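Local structure of peptidase S9 prolyl oligopeptidase catalytic domain-containing protein (Pyrococcus horikoshii, 4HXF) at residues G122-E127 with Q167-R172; A139-D142 with F146-G149; F173-W178 with V184-H189. The protein probably works as a serine-type acylaminoacyl peptidase, joining a beta-propeller to an alpha/beta-hydrolase domain in a self-compartmentalizing hexamer. One frame throughout, in Å; residues are numbered along the deposited sequence.

Contact 1 of 3, residues G122-E127 with Q167-R172. With MG (magnesium ion), chain G.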
ATOM      1  N   GLY A 122     -20.582  27.570  -2.499  1.00 15.34           N
ATOM      2  CA  GLY A 122     -20.438  26.182  -2.871  1.00 17.30           C
ATOM      3  C   GLY A 122     -21.764  25.494  -2.921  1.00 15.74           C
ATOM      4  O   GLY A 122     -22.802  26.085  -3.179  1.00 16.65           O
ATOM      5  N   PHE A 123     -21.759  24.163  -2.726  1.00 16.72           N
ATOM      6  CA  PHE A 123     -23.004  23.420  -2.819  1.00 16.47           C
ATOM      7  C   PHE A 123     -22.952  22.175  -1.915  1.00 18.74           C
ATOM      8  O   PHE A 123     -21.814  21.768  -1.488  1.00 20.24           O
ATOM      9  CB  PHE A 123     -23.305  23.012  -4.251  1.00 16.48           C
ATOM     10  CG  PHE A 123     -22.284  22.103  -4.861  1.00 17.77           C
ATOM     11  CD1 PHE A 123     -21.135  22.599  -5.491  1.00 22.40           C
ATOM     12  CD2 PHE A 123     -22.440  20.725  -4.777  1.00 20.80           C
ATOM     13  CE1 PHE A 123     -20.186  21.692  -6.077  1.00 23.64           C
ATOM     14  CE2 PHE A 123     -21.519  19.849  -5.346  1.00 25.46           C
ATOM     15  CZ  PHE A 123     -20.412  20.329  -6.005  1.00 26.56           C
ATOM     16  N   LYS A 124     -24.126  21.580  -1.653  1.00 19.26           N
ATOM     17  CA  LYS A 124     -24.219  20.376  -0.898  1.00 23.38           C
ATOM     18  C   LYS A 124     -25.334  19.557  -1.487  1.00 18.78           C
ATOM     19  O   LYS A 124     -26.325  20.118  -1.944  1.00 20.95           O
ATOM     20  CB  LYS A 124     -24.457  20.628   0.595  1.00 28.26           C
ATOM     21  CG  LYS A 124     -25.671  21.418   1.044  1.00 40.36           C
ATOM     22  CD  LYS A 124     -25.827  21.263   2.588  1.00 46.41           C
ATOM     23  CE  LYS A 124     -26.583  22.372   3.338  1.00 49.42           C
ATOM     24  NZ  LYS A 124     -27.463  23.251   2.535  1.00 52.34           N
ATOM     25  N   ARG A 125     -25.166  18.231  -1.462  1.00 21.98           N
ATOM     26  CA  ARG A 125     -26.084  17.280  -2.101  1.00 20.33           C
ATOM     27  C   ARG A 125     -26.377  16.156  -1.124  1.00 25.00           C
ATOM     28  O   ARG A 125     -25.727  16.093  -0.073  1.00 22.31           O
ATOM     29  CB  ARG A 125     -25.399  16.719  -3.345  1.00 19.39           C
ATOM     30  CG  ARG A 125     -25.102  17.714  -4.391  1.00 17.40           C
ATOM     31  CD  ARG A 125     -24.502  17.095  -5.643  1.00 18.12           C
ATOM     32  NE  ARG A 125     -24.312  18.104  -6.670  1.00 18.08           N
ATOM     33  CZ  ARG A 125     -23.581  17.943  -7.785  1.00 21.75           C
ATOM     34  NH1 ARG A 125     -22.960  16.732  -8.008  1.00 20.80           N
ATOM     35  NH2 ARG A 125     -23.444  18.936  -8.649  1.00 20.37           N
ATOM     36  N   ARG A 126     -27.319  15.277  -1.465  1.00 22.62           N
ATOM     37  CA  ARG A 126     -27.773  14.169  -0.588  1.00 23.57           C
ATOM     38  C   ARG A 126     -26.652  13.154  -0.418  1.00 25.81           C
ATOM     39  O   ARG A 126     -26.407  12.668   0.684  1.00 29.95           O
ATOM     40  CB  ARG A 126     -29.065  13.560  -1.145  1.00 23.41           C
ATOM     41  CG  ARG A 126     -30.350  14.315  -0.886  1.00 24.47           C
ATOM     42  CD  ARG A 126     -31.565  13.895  -1.750  1.00 27.49           C
ATOM     43  NE  ARG A 126     -32.717  14.656  -1.252  1.00 30.14           N
ATOM     44  CZ  ARG A 126     -33.586  15.339  -2.002  1.00 36.70           C
ATOM     45  NH1 ARG A 126     -34.618  16.004  -1.414  1.00 38.81           N
ATOM     46  NH2 ARG A 126     -33.451  15.366  -3.330  1.00 29.22           N
ATOM     47  N   GLU A 127     -25.938  12.773  -1.451  1.00 25.36           N
ATOM     48  CA  GLU A 127     -24.706  11.888  -1.361  1.00 23.71           C
ATOM     49  C   GLU A 127     -24.837  10.374  -0.962  1.00 22.69           C
ATOM     50  O   GLU A 127     -23.875   9.800  -0.501  1.00 22.96           O
ATOM     51  CB  GLU A 127     -23.635  12.454  -0.419  1.00 32.86           C
ATOM     52  CG  GLU A 127     -23.375  13.948  -0.637  1.00 33.61           C
ATOM     53  CD  GLU A 127     -22.713  14.264  -1.925  1.00 40.37           C
ATOM     54  OE1 GLU A 127     -22.623  13.353  -2.744  1.00 36.17           O
ATOM     55  OE2 GLU A 127     -22.263  15.426  -2.142  1.00 46.42           O
ATOM     56  N   GLN A 167     -22.850  31.161   7.963  1.00 18.31           N
ATOM     57  CA  GLN A 167     -23.169  30.304   6.854  1.00 17.99           C
ATOM     58  C   GLN A 167     -24.660  30.268   6.634  1.00 22.33           C
ATOM     59  O   GLN A 167     -25.464  30.430   7.608  1.00 21.61           O
ATOM     60  CB  GLN A 167     -22.699  28.918   7.085  1.00 21.36           C
ATOM     61  CG  GLN A 167     -23.270  28.166   8.223  1.00 31.05           C
ATOM     62  CD  GLN A 167     -22.374  26.975   8.486  1.00 44.34           C
ATOM     63  OE1 GLN A 167     -22.409  25.978   7.720  1.00 56.18           O
ATOM     64  NE2 GLN A 167     -21.481  27.109   9.491  1.00 45.74           N
ATOM     65  N   PHE A 168     -25.064  30.034   5.386  1.00 17.90           N
ATOM     66  CA  PHE A 168     -26.490  29.865   5.077  1.00 17.00           C
ATOM     67  C   PHE A 168     -26.602  29.129   3.751  1.00 17.31           C
ATOM     68  O   PHE A 168     -25.644  29.000   3.012  1.00 16.63           O
ATOM     69  CB  PHE A 168     -27.303  31.170   5.048  1.00 18.14           C
ATOM     70  CG  PHE A 168     -26.800  32.248   4.107  1.00 17.37           C
ATOM     71  CD1 PHE A 168     -25.758  33.120   4.489  1.00 18.02           C
ATOM     72  CD2 PHE A 168     -27.355  32.432   2.830  1.00 18.32           C
ATOM     73  CE1 PHE A 168     -25.237  34.062   3.593  1.00 19.82           C
ATOM     74  CE2 PHE A 168     -26.839  33.374   1.953  1.00 17.88           C
ATOM     75  CZ  PHE A 168     -25.850  34.184   2.342  1.00 18.20           C
ATOM     76  N   GLU A 169     -27.809  28.658   3.491  1.00 18.28           N
ATOM     77  CA  GLU A 169     -28.119  27.920   2.248  1.00 18.92           C
ATOM     78  C   GLU A 169     -29.250  28.581   1.472  1.00 17.81           C
ATOM     79  O   GLU A 169     -30.096  29.319   2.029  1.00 18.18           O
ATOM     80  CB  GLU A 169     -28.413  26.460   2.541  1.00 23.07           C
ATOM     81  CG  GLU A 169     -29.815  26.104   2.876  1.00 33.81           C
ATOM     82  CD  GLU A 169     -29.971  24.555   3.025  1.00 40.97           C
ATOM     83  OE1 GLU A 169     -30.933  24.003   2.498  1.00 47.09           O
ATOM     84  OE2 GLU A 169     -29.107  23.937   3.628  1.00 39.92           O
ATOM     85  N   LYS A 170     -29.230  28.329   0.184  1.00 17.07           N
ATOM     86  CA  LYS A 170     -30.252  28.780  -0.734  1.00 18.52           C
ATOM     87  C   LYS A 170     -30.550  27.699  -1.736  1.00 19.44           C
ATOM     88  O   LYS A 170     -29.835  26.708  -1.803  1.00 16.80           O
ATOM     89  CB  LYS A 170     -29.749  30.030  -1.482  1.00 20.38           C
ATOM     90  CG  LYS A 170     -29.718  31.241  -0.609  1.00 19.50           C
ATOM     91  CD  LYS A 170     -31.093  31.771  -0.131  1.00 21.14           C
ATOM     92  CE  LYS A 170     -30.991  33.112   0.578  1.00 24.31           C
ATOM     93  NZ  LYS A 170     -32.337  33.363   1.188  1.00 27.32           N
ATOM     94  N   PRO A 171     -31.644  27.872  -2.509  1.00 18.66           N
ATOM     95  CA  PRO A 171     -31.847  26.937  -3.622  1.00 19.93           C
ATOM     96  C   PRO A 171     -30.705  26.770  -4.590  1.00 17.70           C
ATOM     97  O   PRO A 171     -29.773  27.637  -4.608  1.00 17.21           O
ATOM     98  CB  PRO A 171     -33.081  27.574  -4.337  1.00 25.40           C
ATOM     99  CG  PRO A 171     -33.754  28.328  -3.258  1.00 24.21           C
ATOM    100  CD  PRO A 171     -32.638  28.955  -2.456  1.00 21.97           C
ATOM    101  N   ARG A 172     -30.628  25.607  -5.299  1.00 18.04           N
ATOM    102  CA  ARG A 172     -29.587  25.333  -6.282  1.00 16.40           C
ATOM    103  C   ARG A 172     -29.520  26.525  -7.289  1.00 15.69           C
ATOM    104  O   ARG A 172     -30.579  27.185  -7.556  1.00 15.25           O
ATOM    105  CB  ARG A 172     -29.761  23.921  -7.062  1.00 20.63           C
ATOM    106  CG  ARG A 172     -30.891  23.845  -7.960  1.00 21.47           C
ATOM    107  CD  ARG A 172     -30.956  22.390  -8.538  1.00 18.54           C
ATOM    108  NE  ARG A 172     -31.437  21.589  -7.480  1.00 17.86           N
ATOM    109  CZ  ARG A 172     -32.028  20.403  -7.670  1.00 16.85           C
ATOM    110  NH1 ARG A 172     -32.137  19.976  -8.861  1.00 16.14           N
ATOM    111  NH2 ARG A 172     -32.506  19.733  -6.686  1.00 16.14           N
TER
HETATM  112 MG    MG G 706     -22.375  13.137  -4.809  1.00 43.85          MG
HETATM  113  O   HOH W   1     -21.640  15.241  -4.809  1.00 36.20           O
HETATM  114  O   HOH W   2     -24.327  13.436  -5.233  1.00 22.52           O
HETATM  115  O   HOH W   3     -21.569  12.947  -6.949  1.00 43.32           O
HETATM  116  O   HOH W   4     -20.270  12.422  -4.162  1.00 40.18           O
HETATM  117  O   HOH W   5     -22.824  11.097  -4.731  1.00 35.66           O
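K124 and E169 sit on strands 117-124 and 163-171, whose backbones do not pair because strand 151-158 runs between them, so the two CA atoms stay 9.1 Å apart. The side chains meet over that middle strand and cross at about a right angle. The K124 chain is extended as far as CE and brings its ammonium end to the E169 carboxylate. The pair is a salt bridge between exposed groups, but the modelled separation of K124 NZ and E169 OE2 is too short to be real and their exact positions are doubtful. Further along, E127 binds a magnesium ion through one oxygen, OE1 at 2.1 Å from the metal; five waters complete six ligands. Its other oxygen, OE2, accepts a hydrogen bond at 2.7 Å from water 1, itself a metal ligand, so that the carboxylate grips the hydrated ion twice. R125 lays one face of its guanidinium over F123 CE2 and pairs with E150. All three strands belong to one four-stranded antiparallel blade of the beta-propeller; K151 of strand 151-158 is touched by both K124 and E169, while F168 and K170 pack against V185 of strand 182-188.

Contact 2 of 3, residues A139-D142 with F146-G149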
ATOM      1  N   ALA A 139     -32.845  17.238 -13.074  1.00 12.54           N
ATOM      2  CA  ALA A 139     -32.128  16.258 -12.272  1.00 13.80           C
ATOM      3  C   ALA A 139     -30.630  16.257 -12.415  1.00 13.01           C
ATOM      4  O   ALA A 139     -29.887  15.651 -11.649  1.00 13.25           O
ATOM      5  CB  ALA A 139     -32.659  14.866 -12.649  1.00 12.77           C
ATOM      6  N   TRP A 140     -30.156  16.972 -13.428  1.00 12.87           N
ATOM      7  CA  TRP A 140     -28.714  17.061 -13.746  1.00 12.60           C
ATOM      8  C   TRP A 140     -28.368  18.319 -14.472  1.00 14.33           C
ATOM      9  O   TRP A 140     -29.252  19.068 -14.933  1.00 12.90           O
ATOM     10  CB  TRP A 140     -28.324  15.775 -14.521  1.00 11.73           C
ATOM     11  CG  TRP A 140     -29.000  15.559 -15.888  1.00 12.70           C
ATOM     12  CD1 TRP A 140     -29.799  16.387 -16.581  1.00 12.45           C
ATOM     13  CD2 TRP A 140     -28.880  14.321 -16.628  1.00 11.90           C
ATOM     14  NE1 TRP A 140     -30.254  15.753 -17.772  1.00 13.14           N
ATOM     15  CE2 TRP A 140     -29.673  14.473 -17.852  1.00 12.06           C
ATOM     16  CE3 TRP A 140     -28.188  13.122 -16.406  1.00 13.29           C
ATOM     17  CZ2 TRP A 140     -29.739  13.441 -18.806  1.00 12.84           C
ATOM     18  CZ3 TRP A 140     -28.291  12.108 -17.331  1.00 13.67           C
ATOM     19  CH2 TRP A 140     -29.024  12.287 -18.512  1.00 12.95           C
ATOM     20  N   PHE A 141     -27.096  18.666 -14.487  1.00 13.98           N
ATOM     21  CA  PHE A 141     -26.640  19.832 -15.197  1.00 14.47           C
ATOM     22  C   PHE A 141     -25.277  19.576 -15.771  1.00 16.68           C
ATOM     23  O   PHE A 141     -24.412  19.056 -15.123  1.00 15.87           O
ATOM     24  CB  PHE A 141     -26.666  21.100 -14.341  1.00 14.43           C
ATOM     25  CG  PHE A 141     -26.820  22.378 -15.139  1.00 14.19           C
ATOM     26  CD1 PHE A 141     -28.055  22.867 -15.384  1.00 14.94           C
ATOM     27  CD2 PHE A 141     -25.728  23.097 -15.657  1.00 14.81           C
ATOM     28  CE1 PHE A 141     -28.289  23.952 -16.173  1.00 15.81           C
ATOM     29  CE2 PHE A 141     -25.928  24.230 -16.413  1.00 15.80           C
ATOM     30  CZ  PHE A 141     -27.178  24.686 -16.634  1.00 17.61           C
ATOM     31  N   ASP A 142     -25.097  20.004 -17.006  1.00 14.22           N
ATOM     32  CA  ASP A 142     -23.802  19.818 -17.677  1.00 13.61           C
ATOM     33  C   ASP A 142     -22.658  20.382 -16.871  1.00 15.31           C
ATOM     34  O   ASP A 142     -22.726  21.519 -16.418  1.00 14.62           O
ATOM     35  CB  ASP A 142     -23.846  20.494 -19.081  1.00 14.65           C
ATOM     36  CG  ASP A 142     -22.623  20.119 -19.918  1.00 15.47           C
ATOM     37  OD1 ASP A 142     -22.553  18.938 -20.245  1.00 17.07           O
ATOM     38  OD2 ASP A 142     -21.727  20.998 -19.995  1.00 18.89           O
ATOM     39  N   PHE A 146     -25.302  14.941 -11.595  1.00 16.46           N
ATOM     40  CA  PHE A 146     -26.670  14.819 -11.035  1.00 15.62           C
ATOM     41  C   PHE A 146     -26.772  15.764  -9.849  1.00 17.46           C
ATOM     42  O   PHE A 146     -25.890  15.778  -8.959  1.00 15.06           O
ATOM     43  CB  PHE A 146     -27.043  13.406 -10.616  1.00 16.44           C
ATOM     44  CG  PHE A 146     -27.245  12.481 -11.751  1.00 17.21           C
ATOM     45  CD1 PHE A 146     -26.175  11.770 -12.308  1.00 20.51           C
ATOM     46  CD2 PHE A 146     -28.492  12.372 -12.348  1.00 20.23           C
ATOM     47  CE1 PHE A 146     -26.356  10.871 -13.354  1.00 26.08           C
ATOM     48  CE2 PHE A 146     -28.674  11.514 -13.429  1.00 19.82           C
ATOM     49  CZ  PHE A 146     -27.615  10.709 -13.906  1.00 22.95           C
ATOM     50  N   PHE A 147     -27.868  16.543  -9.783  1.00 14.71           N
ATOM     51  CA  PHE A 147     -27.983  17.427  -8.648  1.00 14.43           C
ATOM     52  C   PHE A 147     -28.172  16.762  -7.313  1.00 14.09           C
ATOM     53  O   PHE A 147     -27.721  17.291  -6.296  1.00 15.02           O
ATOM     54  CB  PHE A 147     -29.127  18.447  -8.904  1.00 14.15           C
ATOM     55  CG  PHE A 147     -28.712  19.640  -9.771  1.00 14.49           C
ATOM     56  CD1 PHE A 147     -29.477  20.053 -10.877  1.00 14.56           C
ATOM     57  CD2 PHE A 147     -27.667  20.418  -9.379  1.00 15.82           C
ATOM     58  CE1 PHE A 147     -29.131  21.168 -11.563  1.00 15.49           C
ATOM     59  CE2 PHE A 147     -27.310  21.588 -10.059  1.00 16.64           C
ATOM     60  CZ  PHE A 147     -28.079  21.986 -11.147  1.00 18.13           C
ATOM     61  N   ASP A 148     -28.905  15.664  -7.260  1.00 14.03           N
ATOM     62  CA  ASP A 148     -29.056  14.965  -6.013  1.00 16.91           C
ATOM     63  C   ASP A 148     -29.540  15.860  -4.847  1.00 18.24           C
ATOM     64  O   ASP A 148     -28.945  15.819  -3.784  1.00 20.77           O
ATOM     65  CB  ASP A 148     -27.740  14.250  -5.729  1.00 18.07           C
ATOM     66  CG  ASP A 148     -27.882  13.088  -4.727  1.00 18.85           C
ATOM     67  OD1 ASP A 148     -28.987  12.544  -4.499  1.00 21.22           O
ATOM     68  OD2 ASP A 148     -26.812  12.922  -4.136  1.00 20.43           O
ATOM     69  N   GLY A 149     -30.521  16.682  -5.178  1.00 20.38           N
ATOM     70  CA  GLY A 149     -31.124  17.559  -4.184  1.00 20.73           C
ATOM     71  C   GLY A 149     -30.244  18.781  -3.847  1.00 21.67           C
ATOM     72  O   GLY A 149     -30.495  19.368  -2.826  1.00 22.32           O
TER
HETATM   73  O   HOH W   6     -30.666  14.733  -9.203  1.00 13.30           O
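W140 and F146 face each other as an antiparallel, non-hydrogen-bonded pair, with CA atoms 4.1 Å apart and both side chains on the same face. One backbone hydrogen bond ties the segments: F147 N gives its hydrogen to A139 O at 2.9 Å, approaching from above the carbonyl plane, 42° out of it. The same oxygen accepts from water 6, 2.7 Å from A139 O, and is met by the CA-H of F146. Water 6 in turn takes the hydrogen of D148 N at 2.8 Å, bridging the two segments just beyond the short strand pairing. This is a tight beta hairpin, strands 140-141 and 145-146, set in a long excursion of the propeller that reaches the hydrolase domain: D142 OD1 accepts from the backbone N of H578, a residue of the inhibitor pocket, and W140 NE1 donates to F500 O. Apolar contacts form two groups, W140 with F146 and F141 with F147. W140 and F146 lie side by side, F146 CE2 touching W140 CE3 at 3.4 Å, the ring planes oblique at 42°. The tryptophan CG stands between its backbone N and carbonyl carbon, chi1 63°, which brings the six-membered ring beside the phenylalanine. Replacing F146 with an alanine would probably open a gap beside W140 CE3 and deprive I572 of the second subunit of a packing partner. F147, meanwhile, sets its ring against the backbone of W140 and puts CZ 3.6 Å from F141 CB.

Contact 3 of 3, residues F173-W178 with V184-H189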
ATOM      1  N   PHE A 173     -28.335  26.758  -7.794  1.00 17.09           N
ATOM      2  CA  PHE A 173     -28.039  27.769  -8.783  1.00 17.76           C
ATOM      3  C   PHE A 173     -28.229  29.182  -8.249  1.00 18.84           C
ATOM      4  O   PHE A 173     -28.477  30.081  -9.032  1.00 18.28           O
ATOM      5  CB  PHE A 173     -28.922  27.463 -10.014  1.00 21.37           C
ATOM      6  CG  PHE A 173     -28.225  26.871 -11.153  1.00 30.98           C
ATOM      7  CD1 PHE A 173     -28.166  27.532 -12.352  1.00 43.12           C
ATOM      8  CD2 PHE A 173     -27.587  25.690 -11.009  1.00 42.31           C
ATOM      9  CE1 PHE A 173     -27.481  26.962 -13.415  1.00 48.38           C
ATOM     10  CE2 PHE A 173     -26.944  25.100 -12.083  1.00 45.81           C
ATOM     11  CZ  PHE A 173     -26.950  25.728 -13.265  1.00 33.52           C
ATOM     12  N   SER A 174     -28.006  29.413  -6.955  1.00 16.00           N
ATOM     13  CA  SER A 174     -27.923  30.727  -6.385  1.00 15.14           C
ATOM     14  C   SER A 174     -26.514  31.225  -6.429  1.00 16.06           C
ATOM     15  O   SER A 174     -25.511  30.467  -6.556  1.00 16.55           O
ATOM     16  CB  SER A 174     -28.497  30.777  -4.978  1.00 15.96           C
ATOM     17  OG  SER A 174     -29.912  30.401  -4.943  1.00 16.97           O
ATOM     18  N   SER A 175     -26.359  32.525  -6.392  1.00 15.10           N
ATOM     19  CA  SER A 175     -25.036  33.135  -6.387  1.00 15.25           C
ATOM     20  C   SER A 175     -24.979  34.282  -5.356  1.00 15.13           C
ATOM     21  O   SER A 175     -25.995  34.760  -4.862  1.00 14.84           O
ATOM     22  CB  SER A 175     -24.601  33.612  -7.787  1.00 18.83           C
ATOM     23  OG  SER A 175     -25.435  34.616  -8.173  1.00 19.33           O
ATOM     24  N   GLY A 176     -23.787  34.742  -5.013  1.00 14.97           N
ATOM     25  CA  GLY A 176     -23.586  35.783  -4.009  1.00 14.42           C
ATOM     26  C   GLY A 176     -22.348  36.546  -4.227  1.00 14.34           C
ATOM     27  O   GLY A 176     -21.377  35.978  -4.605  1.00 16.43           O
ATOM     28  N   ILE A 177     -22.420  37.841  -3.961  1.00 14.73           N
ATOM     29  CA  ILE A 177     -21.295  38.750  -3.960  1.00 14.84           C
ATOM     30  C   ILE A 177     -21.283  39.600  -2.699  1.00 15.77           C
ATOM     31  O   ILE A 177     -22.331  39.916  -2.123  1.00 15.60           O
ATOM     32  CB  ILE A 177     -21.223  39.644  -5.214  1.00 15.58           C
ATOM     33  CG1 ILE A 177     -22.472  40.513  -5.314  1.00 18.75           C
ATOM     34  CG2 ILE A 177     -21.101  38.777  -6.485  1.00 15.03           C
ATOM     35  CD1 ILE A 177     -22.315  41.699  -6.230  1.00 21.79           C
ATOM     36  N   TRP A 178     -20.117  40.084  -2.336  1.00 15.51           N
ATOM     37  CA  TRP A 178     -20.063  41.150  -1.363  1.00 14.70           C
ATOM     38  C   TRP A 178     -20.602  42.488  -1.863  1.00 19.32           C
ATOM     39  O   TRP A 178     -20.376  42.881  -2.983  1.00 18.54           O
ATOM     40  CB  TRP A 178     -18.644  41.397  -0.879  1.00 15.38           C
ATOM     41  CG  TRP A 178     -18.026  40.324   0.013  1.00 15.13           C
ATOM     42  CD1 TRP A 178     -17.008  39.481  -0.304  1.00 14.20           C
ATOM     43  CD2 TRP A 178     -18.375  40.047   1.380  1.00 15.05           C
ATOM     44  NE1 TRP A 178     -16.637  38.746   0.721  1.00 14.46           N
ATOM     45  CE2 TRP A 178     -17.434  38.985   1.790  1.00 16.28           C
ATOM     46  CE3 TRP A 178     -19.367  40.473   2.253  1.00 15.78           C
ATOM     47  CZ2 TRP A 178     -17.486  38.422   3.014  1.00 17.36           C
ATOM     48  CZ3 TRP A 178     -19.378  39.943   3.549  1.00 16.55           C
ATOM     49  CH2 TRP A 178     -18.469  38.906   3.900  1.00 17.71           C
ATOM     50  N   VAL A 184     -25.026  40.339  -1.454  1.00 16.14           N
ATOM     51  CA  VAL A 184     -26.146  40.373  -2.442  1.00 16.23           C
ATOM     52  C   VAL A 184     -26.310  38.971  -2.971  1.00 17.50           C
ATOM     53  O   VAL A 184     -25.359  38.346  -3.534  1.00 17.33           O
ATOM     54  CB  VAL A 184     -25.911  41.362  -3.596  1.00 17.98           C
ATOM     55  CG1 VAL A 184     -27.156  41.481  -4.458  1.00 16.84           C
ATOM     56  CG2 VAL A 184     -25.591  42.742  -3.070  1.00 21.71           C
ATOM     57  N   VAL A 185     -27.484  38.436  -2.763  1.00 15.17           N
ATOM     58  CA  VAL A 185     -27.782  37.050  -3.056  1.00 14.61           C
ATOM     59  C   VAL A 185     -28.774  36.927  -4.175  1.00 16.62           C
ATOM     60  O   VAL A 185     -29.873  37.463  -4.041  1.00 17.99           O
ATOM     61  CB  VAL A 185     -28.264  36.242  -1.828  1.00 16.29           C
ATOM     62  CG1 VAL A 185     -28.546  34.747  -2.117  1.00 16.43           C
ATOM     63  CG2 VAL A 185     -27.190  36.406  -0.618  1.00 16.49           C
ATOM     64  N   SER A 186     -28.427  36.243  -5.266  1.00 14.29           N
ATOM     65  CA  SER A 186     -29.329  36.104  -6.444  1.00 14.70           C
ATOM     66  C   SER A 186     -29.817  34.661  -6.501  1.00 16.01           C
ATOM     67  O   SER A 186     -28.969  33.735  -6.520  1.00 15.98           O
ATOM     68  CB  SER A 186     -28.611  36.519  -7.749  1.00 13.65           C
ATOM     69  OG  SER A 186     -28.096  37.843  -7.645  1.00 14.53           O
ATOM     70  N   VAL A 187     -31.151  34.464  -6.472  1.00 15.29           N
ATOM     71  CA  VAL A 187     -31.734  33.120  -6.317  1.00 14.70           C
ATOM     72  C   VAL A 187     -32.699  32.964  -7.515  1.00 14.90           C
ATOM     73  O   VAL A 187     -33.528  33.817  -7.772  1.00 14.17           O
ATOM     74  CB  VAL A 187     -32.529  33.015  -5.011  1.00 16.69           C
ATOM     75  CG1 VAL A 187     -33.248  31.702  -4.904  1.00 17.18           C
ATOM     76  CG2 VAL A 187     -31.607  33.319  -3.774  1.00 16.58           C
ATOM     77  N   PRO A 188     -32.648  31.826  -8.189  1.00 15.73           N
ATOM     78  CA  PRO A 188     -33.640  31.651  -9.258  1.00 15.41           C
ATOM     79  C   PRO A 188     -35.056  31.771  -8.725  1.00 15.66           C
ATOM     80  O   PRO A 188     -35.408  31.203  -7.671  1.00 16.25           O
ATOM     81  CB  PRO A 188     -33.312  30.241  -9.769  1.00 17.08           C
ATOM     82  CG  PRO A 188     -31.907  29.953  -9.434  1.00 15.34           C
ATOM     83  CD  PRO A 188     -31.761  30.655  -8.066  1.00 16.78           C
ATOM     84  N   HIS A 189     -35.923  32.478  -9.450  1.00 16.24           N
ATOM     85  CA  HIS A 189     -37.274  32.631  -9.027  1.00 16.43           C
ATOM     86  C   HIS A 189     -38.052  31.356  -9.289  1.00 17.73           C
ATOM     87  O   HIS A 189     -37.895  30.814 -10.341  1.00 18.12           O
ATOM     88  CB  HIS A 189     -37.926  33.820  -9.798  1.00 17.29           C
ATOM     89  CG  HIS A 189     -39.343  34.038  -9.418  1.00 19.40           C
ATOM     90  ND1 HIS A 189     -39.734  34.817  -8.382  1.00 22.19           N
ATOM     91  CD2 HIS A 189     -40.524  33.516  -9.984  1.00 21.16           C
ATOM     92  CE1 HIS A 189     -41.087  34.754  -8.291  1.00 27.36           C
ATOM     93  NE2 HIS A 189     -41.540  33.938  -9.257  1.00 24.45           N
TER
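S175 and I177 pair with S186 and V184 in an antiparallel hairpin, the first two strands of a four-stranded beta-propeller blade; the strand axes run 4.8 Å apart at 167°. Four backbone hydrogen bonds close two hydrogen-bonded pairs. S175 N to S186 O and S186 N to S175 O are both 2.9 Å. I177 N reaches V184 O at 3.0 Å, while V184 N returns to I177 O at 2.8 Å. G176 faces V185 between them as a non-hydrogen-bonded pair. There CA-H groups supplement the amides: G176 CA lies 3.2 Å from V184 O, and V185 CA points its hydrogen at S175 O. Side chains divide between the faces. I177 and V184 lie side by side, CG1 of I177 against CB of V184 at 3.9 Å, on the face they share with S175 and S186, toward A221 and Y220 of strand 219-224. V185 and V187 look the other way, toward strand 163-171, so the hairpin is packed between the blades before and after it. At the open end, with OG beside its backbone N, chi1 -60°, S174 places that hydroxyl against V187 CG2, 3.6 Å away, while it stays hydrogen-bonded to P171 O. Next to it P188 closes on F173, with ring atom CG 3.5 Å from F173 O.

Contacts 1 and 3 belong to consecutive blades of the propeller, their centres about 12 Å apart; strand 163-171 ends contact 1 and the chain passes straight on into strand 175-179 of contact 3. Contact 2 comes between the two segments of contact 1, in the excursion that joins strands 117-124 and 151-158, its centre about 12 Å from that of contact 1 and 18 Å from that of contact 3. Probable hydrogen bonds from E127 N and R126 N link D148 to contact 1, and F141 and F147 press on F173 of contact 3. The hairpin of contact 2 therefore lies against two consecutive blades on one side and the hydrolase domain, with its inhibitor pocket, beyond.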